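PDB 1SR4: cytolethal distending toxin protein C from Haemophilus ducreyi, which probably binds carbohydrate as a lectin-like subunit of a three-chain bacterial genotoxin that damages DNA and disturbs the cell cycle. Local coordinates for residues G131-G135 / R136-L140; V31-D34 / H35-S38. One frame throughout, in Å; residues are numbered along the deposited sequence.

Contact 1 (G131-G135 / R136-L140); sequences GSVSG and RTFSL
Val133 packs against the far end of the Phe138 ring, its CG1 reaching Phe138 CZ at 3.7 Å while the two side chains cross at about a right angle. CG1 is swung away from its own carbonyl carbon (chi1 -64°), which brings it to the ring. This is the tight, buried part of the contact, and Leu106 of strand 105-109 touches both side chains. Between the two residues in sequence, the backbone makes a type II turn from Val133 to Arg136, closed by Arg136 N to Val133 O at 3.0 Å, with Gly135 taking the positive phi.

The looser side belongs to Arg136. Its chain bends at chi3 (52°) and brings NH1 to Ser132 O at 3.1 Å; the acceptor lies in the guanidinium plane, although NH1 stands well above the carbonyl plane. NH2 goes to Cys129 O, and Phe138 CZ lies over one guanidinium face, offset toward its rim. At the start of the turn Ser132 OG accepts from Ser134 N at 3.3 Å, an ST turn that overlaps it, and also bonds Asp61. The carbonyls of Ser132 and Cys129 would help to offset the guanidinium's positive charge, and their bonds link Arg136 to the chain at 129-132.

Contact 2 (V31-D34 / H35-S38); sequences VKND and HYDS
Asn33 lays its amide oxygen over the backbone just ahead of it, where OD1 meets His35 CB at 3.4 Å and reaches the edge of the Tyr36 ring at CD2, 3.5 Å away. With CG held between the backbone N and the carbonyl carbon (chi1 65°), the amide reaches forward over the residues that follow it. OD1 accepts from His35 N at 3.0 Å; the donor lies in the plane of the side-chain C=O, on a lone pair, though the bond is bent at the hydrogen (132°). Tyr36 N adds a weak second bond to the same oxygen at 3.5 Å. A side-chain oxygen accepting from the amide two residues on makes this an Asx turn, here set in the long loop between strands 19-24 and 46-50 of the ricin-type beta-trefoil fold to which this family probably belongs.

The other branch of the amide, Asn33 ND2, makes a weak bond to Leu42 O. The Tyr36 hydroxyl hydrogen-bonds Val71 O, and His35 CD2 rests 3.6 Å above one face of the tyrosine ring, toward its rim. On the inner side of the bend a water donates to Asn33 O at 2.7 Å and to Tyr36 O at 3.2 Å, joining the two limbs through their carbonyls. Farther out, on the exposed side, Lys32 stretches across the open end of the bend 32-38 with its chain extended beyond CG, and NZ bonds Ser38 O in the carbonyl plane at 2.8 Å.

Coming from the N terminus, the chain leaves strand 19-24 and first meets contact 2, which folds 31-38 back on itself in the loop leading to strand 46-50. It then runs through the central strands and the small hairpins before reaching contact 1, the bend between strands 125-127 and 137-138. The two are in series, neither nesting nor crossing, and lie on opposite sides of the chain's centre, about 30 Å apart between contact centres. Contact 2 packs on loop residues such as Val70 and Leu42, within this chain alone. Contact 1 ties its turn to strand 105-109 and also meets subunit A: Thr137 and Phe138 pair in an antiparallel ladder with a strand of that chain.

Contact 1 (G131-G135 / R136-L140)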
loop_
_atom_site.group_PDB
_atom_site.type_symbol
_atom_site.label_atom_id
_atom_site.label_comp_id
_atom_site.label_asym_id
_atom_site.label_seq_id
_atom_site.Cartn_x
_atom_site.Cartn_y
_atom_site.Cartn_z
ATOM N N GLY C 131 -13.342 -0.688 -26.630
ATOM C CA GLY C 131 -12.674 0.596 -26.513
ATOM C C GLY C 131 -12.242 0.788 -25.066
ATOM O O GLY C 131 -11.904 -0.177 -24.382
ATOM N N SER C 132 -12.248 2.023 -24.589
ATOM C CA SER C 132 -11.841 2.295 -23.216
ATOM C C SER C 132 -12.511 1.342 -22.222
ATOM O O SER C 132 -13.712 1.046 -22.328
ATOM C CB SER C 132 -12.191 3.737 -22.839
ATOM O OG SER C 132 -11.827 4.009 -21.500
ATOM N N VAL C 133 -11.736 0.852 -21.259
ATOM C CA VAL C 133 -12.298 -0.038 -20.258
ATOM C C VAL C 133 -12.829 0.732 -19.043
ATOM O O VAL C 133 -13.348 0.129 -18.111
ATOM C CB VAL C 133 -11.252 -1.080 -19.766
ATOM C CG1 VAL C 133 -10.843 -1.991 -20.912
ATOM C CG2 VAL C 133 -10.023 -0.364 -19.185
ATOM N N SER C 134 -12.730 2.058 -19.055
ATOM C CA SER C 134 -13.171 2.844 -17.894
ATOM C C SER C 134 -14.585 2.558 -17.434
ATOM O O SER C 134 -15.517 2.623 -18.224
ATOM C CB SER C 134 -13.088 4.348 -18.171
ATOM O OG SER C 134 -11.765 4.753 -18.401
ATOM N N GLY C 135 -14.736 2.257 -16.146
ATOM C CA GLY C 135 -16.054 2.014 -15.594
ATOM C C GLY C 135 -16.739 0.722 -15.987
ATOM O O GLY C 135 -17.886 0.511 -15.618
ATOM N N ARG C 136 -16.058 -0.137 -16.739
ATOM C CA ARG C 136 -16.654 -1.405 -17.136
ATOM C C ARG C 136 -16.234 -2.469 -16.126
ATOM O O ARG C 136 -15.198 -2.335 -15.453
ATOM C CB ARG C 136 -16.208 -1.788 -18.548
ATOM C CG ARG C 136 -16.839 -0.919 -19.649
ATOM C CD ARG C 136 -16.116 -1.073 -20.987
ATOM N NE ARG C 136 -15.965 -2.468 -21.411
ATOM C CZ ARG C 136 -15.070 -2.871 -22.309
ATOM N NH1 ARG C 136 -14.250 -1.991 -22.871
ATOM N NH2 ARG C 136 -14.990 -4.149 -22.652
ATOM N N THR C 137 -17.038 -3.524 -16.030
ATOM C CA THR C 137 -16.794 -4.606 -15.081
ATOM C C THR C 137 -16.256 -5.841 -15.784
ATOM O O THR C 137 -16.676 -6.161 -16.896
ATOM C CB THR C 137 -18.079 -4.954 -14.363
ATOM O OG1 THR C 137 -19.072 -5.324 -15.336
ATOM C CG2 THR C 137 -18.570 -3.744 -13.591
ATOM N N PHE C 138 -15.370 -6.561 -15.097
ATOM C CA PHE C 138 -14.691 -7.705 -15.683
ATOM C C PHE C 138 -14.584 -8.925 -14.764
ATOM O O PHE C 138 -14.412 -8.787 -13.553
ATOM C CB PHE C 138 -13.273 -7.256 -16.082
ATOM C CG PHE C 138 -13.251 -6.169 -17.133
ATOM C CD1 PHE C 138 -13.252 -6.493 -18.490
ATOM C CD2 PHE C 138 -13.235 -4.828 -16.767
ATOM C CE1 PHE C 138 -13.232 -5.492 -19.470
ATOM C CE2 PHE C 138 -13.217 -3.816 -17.741
ATOM C CZ PHE C 138 -13.213 -4.148 -19.090
ATOM N N SER C 139 -14.679 -10.114 -15.357
ATOM C CA SER C 139 -14.551 -11.363 -14.611
ATOM C C SER C 139 -13.065 -11.564 -14.265
ATOM O O SER C 139 -12.195 -10.856 -14.787
ATOM C CB SER C 139 -15.019 -12.534 -15.462
ATOM O OG SER C 139 -14.087 -12.743 -16.501
ATOM N N LEU C 140 -12.781 -12.535 -13.404
ATOM C CA LEU C 140 -11.407 -12.836 -12.992
ATOM C C LEU C 140 -10.478 -13.200 -14.148
ATOM O O LEU C 140 -9.264 -13.065 -14.039
ATOM C CB LEU C 140 -11.405 -13.976 -11.960
ATOM C CG LEU C 140 -12.132 -13.676 -10.640
ATOM C CD1 LEU C 140 -12.365 -14.971 -9.846
ATOM C CD2 LEU C 140 -11.282 -12.701 -9.815
#

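Contact 2 (V31-D34 / H35-S38)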
loop_
_atom_site.group_PDB
_atom_site.type_symbol
_atom_site.label_atom_id
_atom_site.label_comp_id
_atom_site.label_asym_id
_atom_site.label_seq_id
_atom_site.Cartn_x
_atom_site.Cartn_y
_atom_site.Cartn_z
ATOM N N VAL C 31 2.999 -15.966 -13.876
ATOM C CA VAL C 31 3.484 -15.962 -15.252
ATOM C C VAL C 31 4.974 -16.227 -15.084
ATOM O O VAL C 31 5.626 -15.596 -14.245
ATOM C CB VAL C 31 3.251 -14.589 -15.924
ATOM C CG1 VAL C 31 3.828 -14.582 -17.330
ATOM C CG2 VAL C 31 1.736 -14.291 -15.976
ATOM N N LYS C 32 5.509 -17.176 -15.844
ATOM C CA LYS C 32 6.920 -17.529 -15.716
ATOM C C LYS C 32 7.792 -17.086 -16.880
ATOM O O LYS C 32 7.298 -16.815 -17.976
ATOM C CB LYS C 32 7.065 -19.044 -15.560
ATOM C CG LYS C 32 6.594 -19.614 -14.219
ATOM C CD LYS C 32 6.909 -21.109 -14.184
ATOM C CE LYS C 32 6.763 -21.714 -12.793
ATOM N NZ LYS C 32 7.253 -23.130 -12.787
ATOM N N ASN C 33 9.097 -16.985 -16.626
ATOM C CA ASN C 33 10.024 -16.637 -17.688
ATOM C C ASN C 33 10.846 -17.899 -17.937
ATOM O O ASN C 33 10.872 -18.809 -17.115
ATOM C CB ASN C 33 10.909 -15.430 -17.318
ATOM C CG ASN C 33 11.843 -15.699 -16.151
ATOM O OD1 ASN C 33 12.802 -16.458 -16.269
ATOM N ND2 ASN C 33 11.572 -15.059 -15.018
ATOM N N ASP C 34 11.506 -17.946 -19.080
ATOM C CA ASP C 34 12.300 -19.097 -19.486
ATOM C C ASP C 34 13.786 -18.933 -19.192
ATOM O O ASP C 34 14.592 -19.792 -19.538
ATOM C CB ASP C 34 12.089 -19.313 -20.987
ATOM C CG ASP C 34 11.856 -17.994 -21.741
ATOM O OD1 ASP C 34 10.809 -17.331 -21.513
ATOM O OD2 ASP C 34 12.725 -17.617 -22.556
ATOM N N HIS C 35 14.148 -17.833 -18.547
ATOM C CA HIS C 35 15.546 -17.574 -18.253
ATOM C C HIS C 35 16.079 -18.449 -17.127
ATOM O O HIS C 35 17.287 -18.657 -17.006
ATOM C CB HIS C 35 15.748 -16.107 -17.896
ATOM C CG HIS C 35 17.187 -15.703 -17.817
ATOM N ND1 HIS C 35 17.971 -15.521 -18.939
ATOM C CD2 HIS C 35 17.990 -15.465 -16.754
ATOM C CE1 HIS C 35 19.195 -15.189 -18.568
ATOM N NE2 HIS C 35 19.234 -15.148 -17.247
ATOM N N TYR C 36 15.185 -18.957 -16.291
ATOM C CA TYR C 36 15.611 -19.812 -15.200
ATOM C C TYR C 36 14.906 -21.149 -15.324
ATOM O O TYR C 36 13.875 -21.251 -15.977
ATOM C CB TYR C 36 15.263 -19.164 -13.856
ATOM C CG TYR C 36 15.999 -17.864 -13.582
ATOM C CD1 TYR C 36 17.278 -17.868 -13.033
ATOM C CD2 TYR C 36 15.417 -16.630 -13.893
ATOM C CE1 TYR C 36 17.968 -16.678 -12.797
ATOM C CE2 TYR C 36 16.104 -15.424 -13.666
ATOM C CZ TYR C 36 17.385 -15.462 -13.116
ATOM O OH TYR C 36 18.093 -14.294 -12.927
ATOM N N ASP C 37 15.476 -22.179 -14.710
ATOM C CA ASP C 37 14.858 -23.503 -14.720
ATOM C C ASP C 37 13.434 -23.345 -14.175
ATOM O O ASP C 37 13.215 -22.608 -13.209
ATOM C CB ASP C 37 15.656 -24.448 -13.822
ATOM C CG ASP C 37 14.811 -25.600 -13.276
ATOM O OD1 ASP C 37 14.925 -25.900 -12.062
ATOM O OD2 ASP C 37 14.044 -26.206 -14.055
ATOM N N SER C 38 12.473 -24.032 -14.787
ATOM C CA SER C 38 11.080 -23.955 -14.358
ATOM C C SER C 38 10.890 -24.294 -12.886
ATOM O O SER C 38 9.890 -23.916 -12.287
ATOM C CB SER C 38 10.222 -24.914 -15.176
ATOM O OG SER C 38 10.505 -26.252 -14.799
HETATM O O HOH W 1 10.790 -21.451 -16.585
#